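PDB 3LAS: putative carbonic anhydrase from Streptococcus mutans, which probably catalyses the reversible interconversion of carbon dioxide and hydrogencarbonate, as a zinc-dependent enzyme of the beta-class carbonic anhydrase family. Local coordinates for residues P29-A34 with L53-I58. Residues are numbered along the deposited sequence; the frame is centred on the assembly and turned at random.
Sequences PKTRVA and LGDAHI
Pro29 presents the CG corner of its pyrrolidine ring to the imidazole of His57, a clear case of a CH-pi contact made through a face. CG sits 3.3 Å from the centroid of the His57 ring and only 6° off its normal; the two side chains cross at about a right angle, with CG alone over the ring centre and CD closer to CE1. A hydrogen bond between ND1 and Ser77 OG of helix 68-80 helps fix the rotation of the imidazole. Pro29 also opens a type I turn that ends at Arg32 and brings two successive amides to segment 53-58: Lys30 N reaches Gly54 O at 3.0 Å, and Thr31 N reaches Asp55 O at 2.9 Å. Chi1 of Thr31 (68°) sets OG1 between its backbone N and carbonyl carbon, where it reaches the same Asp55 oxygen at 2.7 Å, from 47° out of the carbonyl plane in which Thr31 N lies; CG2 meanwhile rests on Asp55 CB. This turn leads into strand 33-38, which pairs in parallel with strand 56-61, outermost in this chain's sheet, in a beta-alpha-beta unit, His57 N donating to Val33 O (3.0 Å); Gly54 and Ile58 make backbone hydrogen bonds to the second subunit. At the more open end, the extended Lys30 runs alongside Asp55, whose OD2 accepts from Ala52 N; a water joins Lys30 NZ to Asp55 OD1, bridging charges 4.9 Å apart.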
ATOM      1  N   PRO A  29       9.714  11.117   5.329  1.00  9.10           N
ATOM      2  CA  PRO A  29      10.505  10.585   4.218  1.00  9.24           C
ATOM      3  C   PRO A  29      11.474  11.585   3.645  1.00 10.18           C
ATOM      4  O   PRO A  29      11.096  12.733   3.421  1.00 10.43           O
ATOM      5  CB  PRO A  29       9.409  10.190   3.189  1.00 11.21           C
ATOM      6  CG  PRO A  29       8.183   9.864   4.044  1.00 10.75           C
ATOM      7  CD  PRO A  29       8.273  10.960   5.108  1.00  9.48           C
ATOM      8  N   LYS A  30      12.672  11.148   3.297  1.00  9.74           N
ATOM      9  CA  LYS A  30      13.718  12.079   2.837  1.00 11.08           C
ATOM     10  C   LYS A  30      13.350  12.815   1.564  1.00 10.77           C
ATOM     11  O   LYS A  30      13.688  14.043   1.389  1.00 12.94           O
ATOM     12  CB  LYS A  30      14.983  11.256   2.561  1.00 12.71           C
ATOM     13  CG  LYS A  30      16.166  12.108   2.266  1.00 12.73           C
ATOM     14  CD  LYS A  30      17.431  11.259   2.295  1.00 17.64           C
ATOM     15  CE  LYS A  30      18.578  12.044   1.776  1.00 21.24           C
ATOM     16  NZ  LYS A  30      19.610  11.013   1.579  1.00 29.29           N
ATOM     17  N   THR A  31      12.701  12.129   0.652  1.00  9.48           N
ATOM     18  CA  THR A  31      12.421  12.762  -0.644  1.00 10.45           C
ATOM     19  C   THR A  31      11.183  13.609  -0.656  1.00 10.28           C
ATOM     20  O   THR A  31      10.877  14.262  -1.677  1.00 11.55           O
ATOM     21  CB  THR A  31      12.272  11.746  -1.817  1.00 10.81           C
ATOM     22  OG1 THR A  31      11.073  10.999  -1.585  1.00 10.48           O
ATOM     23  CG2 THR A  31      13.492  10.776  -1.890  1.00 14.09           C
ATOM     24  N   ARG A  32      10.382  13.550   0.418  1.00  9.45           N
ATOM     25  CA  ARG A  32       9.085  14.292   0.464  1.00  9.93           C
ATOM     26  C   ARG A  32       8.121  13.811  -0.577  1.00  9.03           C
ATOM     27  O   ARG A  32       7.172  14.503  -0.944  1.00  9.61           O
ATOM     28  CB  ARG A  32       9.223  15.801   0.455  1.00 11.91           C
ATOM     29  CG  ARG A  32      10.169  16.302   1.603  1.00 14.45           C
ATOM     30  CD  ARG A  32       9.979  17.767   1.701  1.00 19.08           C
ATOM     31  NE  ARG A  32      10.868  18.566   2.502  1.00 33.86           N
ATOM     32  CZ  ARG A  32      12.131  18.842   2.240  1.00 36.29           C
ATOM     33  NH1 ARG A  32      12.786  18.197   1.250  1.00 36.20           N
ATOM     34  NH2 ARG A  32      12.711  19.740   3.065  1.00 19.66           N
ATOM     35  N   VAL A  33       8.234  12.539  -1.001  1.00  8.32           N
ATOM     36  CA  VAL A  33       7.320  11.963  -1.990  1.00  7.20           C
ATOM     37  C   VAL A  33       6.480  10.871  -1.357  1.00  7.54           C
ATOM     38  O   VAL A  33       6.988  10.071  -0.525  1.00  8.65           O
ATOM     39  CB  VAL A  33       8.102  11.361  -3.191  1.00  8.88           C
ATOM     40  CG1 VAL A  33       7.106  10.732  -4.189  1.00 10.30           C
ATOM     41  CG2 VAL A  33       8.962  12.390  -3.867  1.00  9.08           C
ATOM     42  N   ALA A  34       5.217  10.815  -1.745  1.00  8.01           N
ATOM     43  CA  ALA A  34       4.326   9.669  -1.520  1.00  7.21           C
ATOM     44  C   ALA A  34       3.964   9.075  -2.851  1.00  7.64           C
ATOM     45  O   ALA A  34       3.542   9.833  -3.803  1.00  7.90           O
ATOM     46  CB  ALA A  34       3.095  10.105  -0.756  1.00  7.42           C
ATOM     47  N   LEU A  53      16.197   3.001   1.708  1.00  9.16           N
ATOM     48  CA  LEU A  53      15.388   2.943   2.848  1.00  9.88           C
ATOM     49  C   LEU A  53      15.162   4.326   3.455  1.00  8.83           C
ATOM     50  O   LEU A  53      16.113   5.108   3.591  1.00  8.95           O
ATOM     51  CB  LEU A  53      16.026   1.955   3.871  1.00 11.46           C
ATOM     52  CG  LEU A  53      15.084   1.404   4.941  1.00 10.58           C
ATOM     53  CD1 LEU A  53      14.016   0.486   4.276  1.00 12.53           C
ATOM     54  CD2 LEU A  53      15.868   0.612   6.009  1.00 13.12           C
ATOM     55  N   GLY A  54      13.918   4.693   3.775  1.00  9.14           N
ATOM     56  CA  GLY A  54      13.545   5.995   4.282  1.00  9.26           C
ATOM     57  C   GLY A  54      13.228   7.052   3.249  1.00  8.76           C
ATOM     58  O   GLY A  54      12.939   8.191   3.629  1.00  9.80           O
ATOM     59  N   ASP A  55      13.314   6.715   1.965  1.00  9.33           N
ATOM     60  CA  ASP A  55      13.130   7.763   0.943  1.00  8.14           C
ATOM     61  C   ASP A  55      11.731   8.242   0.717  1.00  8.09           C
ATOM     62  O   ASP A  55      11.527   9.470   0.590  1.00  8.89           O
ATOM     63  CB  ASP A  55      13.700   7.330  -0.426  1.00  9.53           C
ATOM     64  CG  ASP A  55      15.183   7.561  -0.579  1.00 10.01           C
ATOM     65  OD1 ASP A  55      15.809   8.155   0.327  1.00 11.60           O
ATOM     66  OD2 ASP A  55      15.702   7.180  -1.642  1.00 11.54           O
ATOM     67  N   ALA A  56      10.738   7.362   0.609  1.00  8.54           N
ATOM     68  CA  ALA A  56       9.396   7.797   0.164  1.00  7.51           C
ATOM     69  C   ALA A  56       8.316   6.956   0.815  1.00  7.80           C
ATOM     70  O   ALA A  56       8.500   5.725   1.055  1.00  8.37           O
ATOM     71  CB  ALA A  56       9.304   7.593  -1.340  1.00  9.79           C
ATOM     72  N   HIS A  57       7.158   7.554   1.073  1.00  7.54           N
ATOM     73  CA  HIS A  57       6.004   6.779   1.449  1.00  7.19           C
ATOM     74  C   HIS A  57       5.453   5.994   0.259  1.00  7.67           C
ATOM     75  O   HIS A  57       5.499   6.480  -0.895  1.00  7.84           O
ATOM     76  CB  HIS A  57       4.854   7.710   1.980  1.00  7.37           C
ATOM     77  CG  HIS A  57       5.084   8.127   3.383  1.00  7.09           C
ATOM     78  ND1 HIS A  57       4.744   9.368   3.887  1.00  7.64           N
ATOM     79  CD2 HIS A  57       5.660   7.442   4.403  1.00  8.04           C
ATOM     80  CE1 HIS A  57       5.006   9.399   5.189  1.00  8.94           C
ATOM     81  NE2 HIS A  57       5.625   8.250   5.521  1.00  9.10           N
ATOM     82  N   ILE A  58       5.001   4.789   0.565  1.00  6.90           N
ATOM     83  CA  ILE A  58       4.499   3.869  -0.512  1.00  7.52           C
ATOM     84  C   ILE A  58       3.133   3.414  -0.086  1.00  6.59           C
ATOM     85  O   ILE A  58       2.985   2.723   0.923  1.00  7.84           O
ATOM     86  CB  ILE A  58       5.429   2.671  -0.751  1.00  7.12           C
ATOM     87  CG1 ILE A  58       6.860   3.200  -1.069  1.00  8.16           C
ATOM     88  CG2 ILE A  58       4.906   1.814  -1.881  1.00  8.43           C
ATOM     89  CD1 ILE A  58       7.927   2.066  -0.986  1.00 11.12           C
TER
HETATM   90  O   HOH W   1      18.163   9.115  -0.666  1.00 23.04           O